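Local atomic coordinates of luciferase-like monooxygenase (Streptomyces bottropensis, PDB entry 4US5), a protein that probably acts as a flavin-dependent monooxygenase of the bacterial luciferase-like family, incorporating oxygen into an organic substrate. Residues V225-D233 with L323-E331. Numbering follows the deposited sequence.
Sequences VVVCCAETD and LRSYRLLAE
The amide N of Cys229 donates a hydrogen bond to Ser325 OG at 3.0 Å, bent moderately to 156° at the hydrogen. The hydroxyl is set there by its torsion, OG lying anti to the serine's own N (chi1 -176°), and it also meets a water at 2.7 Å; that water donates to Val227 O, so the one hydroxyl reaches the strand twice, directly at Cys229 and through water at Val227. Beside this polar seam, Cys229 directs SG at Leu328, 3.9 Å from CB, while Val227 CG1 and Leu329 CD1 meet tip to tip at 3.8 Å. Farther out, Leu328 CD1 lies against the backbone of Ala230, 3.5 Å from its C, and the Glu231 side chain, bent at chi2, crosses that of Leu328 at about a right angle and brings OE1 to 3.8 Å from Leu328 CD2. With an alanine here in place of Ser325, the Cys229 amide would probably lose its acceptor and the water the hydroxyl it pairs with. In this TIM-barrel fold, strand 221-229 pairs in parallel with strand 309-313, and helix 319-332, which follows the latter, packs on the outside of the barrel, its segment running nearly perpendicular to residues 225-229 (93°) with the axes 7.5 Å apart. Val294 of helix 291-305 touches both Cys229 and Leu329. One face of the Tyr326 ring lies beneath the bridging water, which sits toward the rim, and the phenol OH is hydrogen-bonded to Val312 O and Ser314 OG.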
loop_
_atom_site.group_PDB
_atom_site.type_symbol
_atom_site.label_atom_id
_atom_site.label_comp_id
_atom_site.label_asym_id
_atom_site.label_seq_id
_atom_site.Cartn_x
_atom_site.Cartn_y
_atom_site.Cartn_z
ATOM N N VAL B 225 19.751 -7.335 13.853
ATOM C CA VAL B 225 21.026 -7.976 13.614
ATOM C C VAL B 225 20.970 -8.700 12.283
ATOM O O VAL B 225 19.956 -9.296 11.949
ATOM C CB VAL B 225 21.371 -9.017 14.707
ATOM C CG1 VAL B 225 21.837 -8.330 15.982
ATOM C CG2 VAL B 225 20.202 -9.952 14.994
ATOM N N VAL B 226 22.077 -8.662 11.548
ATOM C CA VAL B 226 22.299 -9.561 10.457
ATOM C C VAL B 226 22.828 -10.880 10.993
ATOM O O VAL B 226 23.765 -10.927 11.845
ATOM C CB VAL B 226 23.293 -8.981 9.445
ATOM C CG1 VAL B 226 23.796 -10.036 8.496
ATOM C CG2 VAL B 226 22.665 -7.863 8.677
ATOM N N VAL B 227 22.210 -11.968 10.549
ATOM C CA VAL B 227 22.662 -13.283 10.924
ATOM C C VAL B 227 22.780 -14.143 9.688
ATOM O O VAL B 227 21.908 -14.115 8.816
ATOM C CB VAL B 227 21.692 -13.965 11.896
ATOM C CG1 VAL B 227 22.195 -15.340 12.315
ATOM C CG2 VAL B 227 21.429 -13.079 13.098
ATOM N N CYS B 228 23.867 -14.898 9.623
ATOM C CA CYS B 228 24.076 -15.880 8.581
ATOM C C CYS B 228 24.393 -17.218 9.246
ATOM O O CYS B 228 25.518 -17.448 9.724
ATOM C CB CYS B 228 25.231 -15.410 7.690
ATOM S SG CYS B 228 25.565 -16.484 6.298
ATOM N N CYS B 229 23.367 -18.065 9.363
ATOM C CA CYS B 229 23.454 -19.321 10.098
ATOM C C CYS B 229 23.353 -20.523 9.133
ATOM O O CYS B 229 22.565 -20.516 8.173
ATOM C CB CYS B 229 22.371 -19.386 11.154
ATOM S SG CYS B 229 22.405 -20.882 12.160
ATOM N N ALA B 230 24.195 -21.528 9.348
ATOM C CA ALA B 230 24.117 -22.782 8.585
ATOM C C ALA B 230 24.523 -23.901 9.532
ATOM O O ALA B 230 24.881 -23.636 10.666
ATOM C CB ALA B 230 25.026 -22.759 7.401
ATOM N N GLU B 231 24.387 -25.141 9.077
ATOM C CA GLU B 231 24.520 -26.279 9.987
ATOM C C GLU B 231 25.902 -26.322 10.633
ATOM O O GLU B 231 26.021 -26.743 11.751
ATOM C CB GLU B 231 24.193 -27.576 9.268
ATOM C CG GLU B 231 24.034 -28.764 10.212
ATOM C CD GLU B 231 22.738 -28.715 11.048
ATOM O OE1 GLU B 231 21.658 -28.983 10.455
ATOM O OE2 GLU B 231 22.791 -28.426 12.291
ATOM N N THR B 232 26.921 -25.887 9.905
ATOM C CA THR B 232 28.326 -25.919 10.405
ATOM C C THR B 232 28.944 -24.557 10.169
ATOM O O THR B 232 28.473 -23.810 9.306
ATOM C CB THR B 232 29.178 -26.960 9.627
ATOM O OG1 THR B 232 29.217 -26.605 8.247
ATOM C CG2 THR B 232 28.623 -28.376 9.781
ATOM N N ASP B 233 29.994 -24.231 10.924
ATOM C CA ASP B 233 30.715 -22.989 10.751
ATOM C C ASP B 233 31.237 -22.835 9.326
ATOM O O ASP B 233 31.200 -21.747 8.776
ATOM C CB ASP B 233 31.888 -22.860 11.768
ATOM C CG ASP B 233 31.415 -22.594 13.256
ATOM O OD1 ASP B 233 30.456 -21.802 13.505
ATOM O OD2 ASP B 233 32.057 -23.163 14.193
ATOM N N LEU B 323 16.282 -19.640 3.776
ATOM C CA LEU B 323 15.267 -20.310 4.543
ATOM C C LEU B 323 15.878 -21.233 5.606
ATOM O O LEU B 323 15.438 -21.237 6.760
ATOM C CB LEU B 323 14.316 -21.102 3.625
ATOM C CG LEU B 323 13.483 -20.255 2.684
ATOM C CD1 LEU B 323 12.674 -21.109 1.751
ATOM C CD2 LEU B 323 12.577 -19.287 3.425
ATOM N N ARG B 324 16.950 -21.917 5.230
ATOM C CA ARG B 324 17.692 -22.765 6.174
ATOM C C ARG B 324 18.171 -21.977 7.387
ATOM O O ARG B 324 18.049 -22.444 8.529
ATOM C CB ARG B 324 18.901 -23.505 5.519
ATOM C CG ARG B 324 18.544 -24.892 4.978
ATOM C CD ARG B 324 19.719 -25.726 4.502
ATOM N NE ARG B 324 20.358 -25.150 3.336
ATOM C CZ ARG B 324 20.008 -25.416 2.073
ATOM N NH1 ARG B 324 19.041 -26.292 1.802
ATOM N NH2 ARG B 324 20.661 -24.839 1.079
ATOM N N SER B 325 18.755 -20.816 7.127
ATOM C CA SER B 325 19.262 -19.957 8.201
ATOM C C SER B 325 18.173 -19.639 9.205
ATOM O O SER B 325 18.346 -19.840 10.415
ATOM C CB SER B 325 19.925 -18.685 7.614
ATOM O OG SER B 325 20.502 -17.879 8.650
ATOM N N TYR B 326 16.984 -19.233 8.722
ATOM C CA TYR B 326 15.913 -18.910 9.601
ATOM C C TYR B 326 15.314 -20.121 10.326
ATOM O O TYR B 326 14.853 -19.996 11.449
ATOM C CB TYR B 326 14.809 -18.083 8.855
ATOM C CG TYR B 326 15.211 -16.659 8.604
ATOM C CD1 TYR B 326 15.889 -16.301 7.460
ATOM C CD2 TYR B 326 14.893 -15.640 9.513
ATOM C CE1 TYR B 326 16.273 -14.978 7.216
ATOM C CE2 TYR B 326 15.284 -14.319 9.271
ATOM C CZ TYR B 326 15.974 -14.003 8.127
ATOM O OH TYR B 326 16.311 -12.658 7.861
ATOM N N ARG B 327 15.269 -21.276 9.645
ATOM C CA ARG B 327 14.825 -22.529 10.259
ATOM C C ARG B 327 15.753 -22.943 11.399
ATOM O O ARG B 327 15.309 -23.269 12.478
ATOM C CB ARG B 327 14.833 -23.654 9.232
ATOM C CG ARG B 327 13.617 -23.705 8.384
ATOM C CD ARG B 327 13.392 -25.145 7.898
ATOM N NE ARG B 327 12.529 -25.163 6.751
ATOM C CZ ARG B 327 11.210 -25.303 6.828
ATOM N NH1 ARG B 327 10.623 -25.453 8.012
ATOM N NH2 ARG B 327 10.475 -25.293 5.713
ATOM N N LEU B 328 17.036 -22.887 11.142
ATOM C CA LEU B 328 18.045 -23.278 12.157
ATOM C C LEU B 328 18.013 -22.352 13.353
ATOM O O LEU B 328 18.104 -22.797 14.510
ATOM C CB LEU B 328 19.440 -23.297 11.549
ATOM C CG LEU B 328 19.736 -24.362 10.525
ATOM C CD1 LEU B 328 21.054 -24.061 9.845
ATOM C CD2 LEU B 328 19.735 -25.774 11.149
ATOM N N LEU B 329 17.781 -21.054 13.110
ATOM C CA LEU B 329 17.652 -20.106 14.206
ATOM C C LEU B 329 16.419 -20.356 15.094
ATOM O O LEU B 329 16.494 -20.252 16.317
ATOM C CB LEU B 329 17.609 -18.648 13.684
ATOM C CG LEU B 329 18.904 -18.041 13.214
ATOM C CD1 LEU B 329 18.637 -16.721 12.464
ATOM C CD2 LEU B 329 19.811 -17.818 14.415
ATOM N N ALA B 330 15.281 -20.631 14.477
ATOM C CA ALA B 330 14.097 -20.927 15.223
ATOM C C ALA B 330 14.346 -22.118 16.171
ATOM O O ALA B 330 13.868 -22.120 17.306
ATOM C CB ALA B 330 12.942 -21.252 14.296
ATOM N N GLU B 331 15.001 -23.135 15.660
ATOM C CA GLU B 331 15.312 -24.365 16.459
ATOM C C GLU B 331 16.318 -24.008 17.585
ATOM O O GLU B 331 16.106 -24.327 18.744
ATOM C CB GLU B 331 15.898 -25.429 15.535
ATOM C CG GLU B 331 16.268 -26.755 16.208
ATOM C CD GLU B 331 16.990 -27.740 15.260
ATOM O OE1 GLU B 331 17.565 -27.321 14.217
ATOM O OE2 GLU B 331 16.999 -28.951 15.579
HETATM O O HOH W 1 19.352 -15.429 8.903
#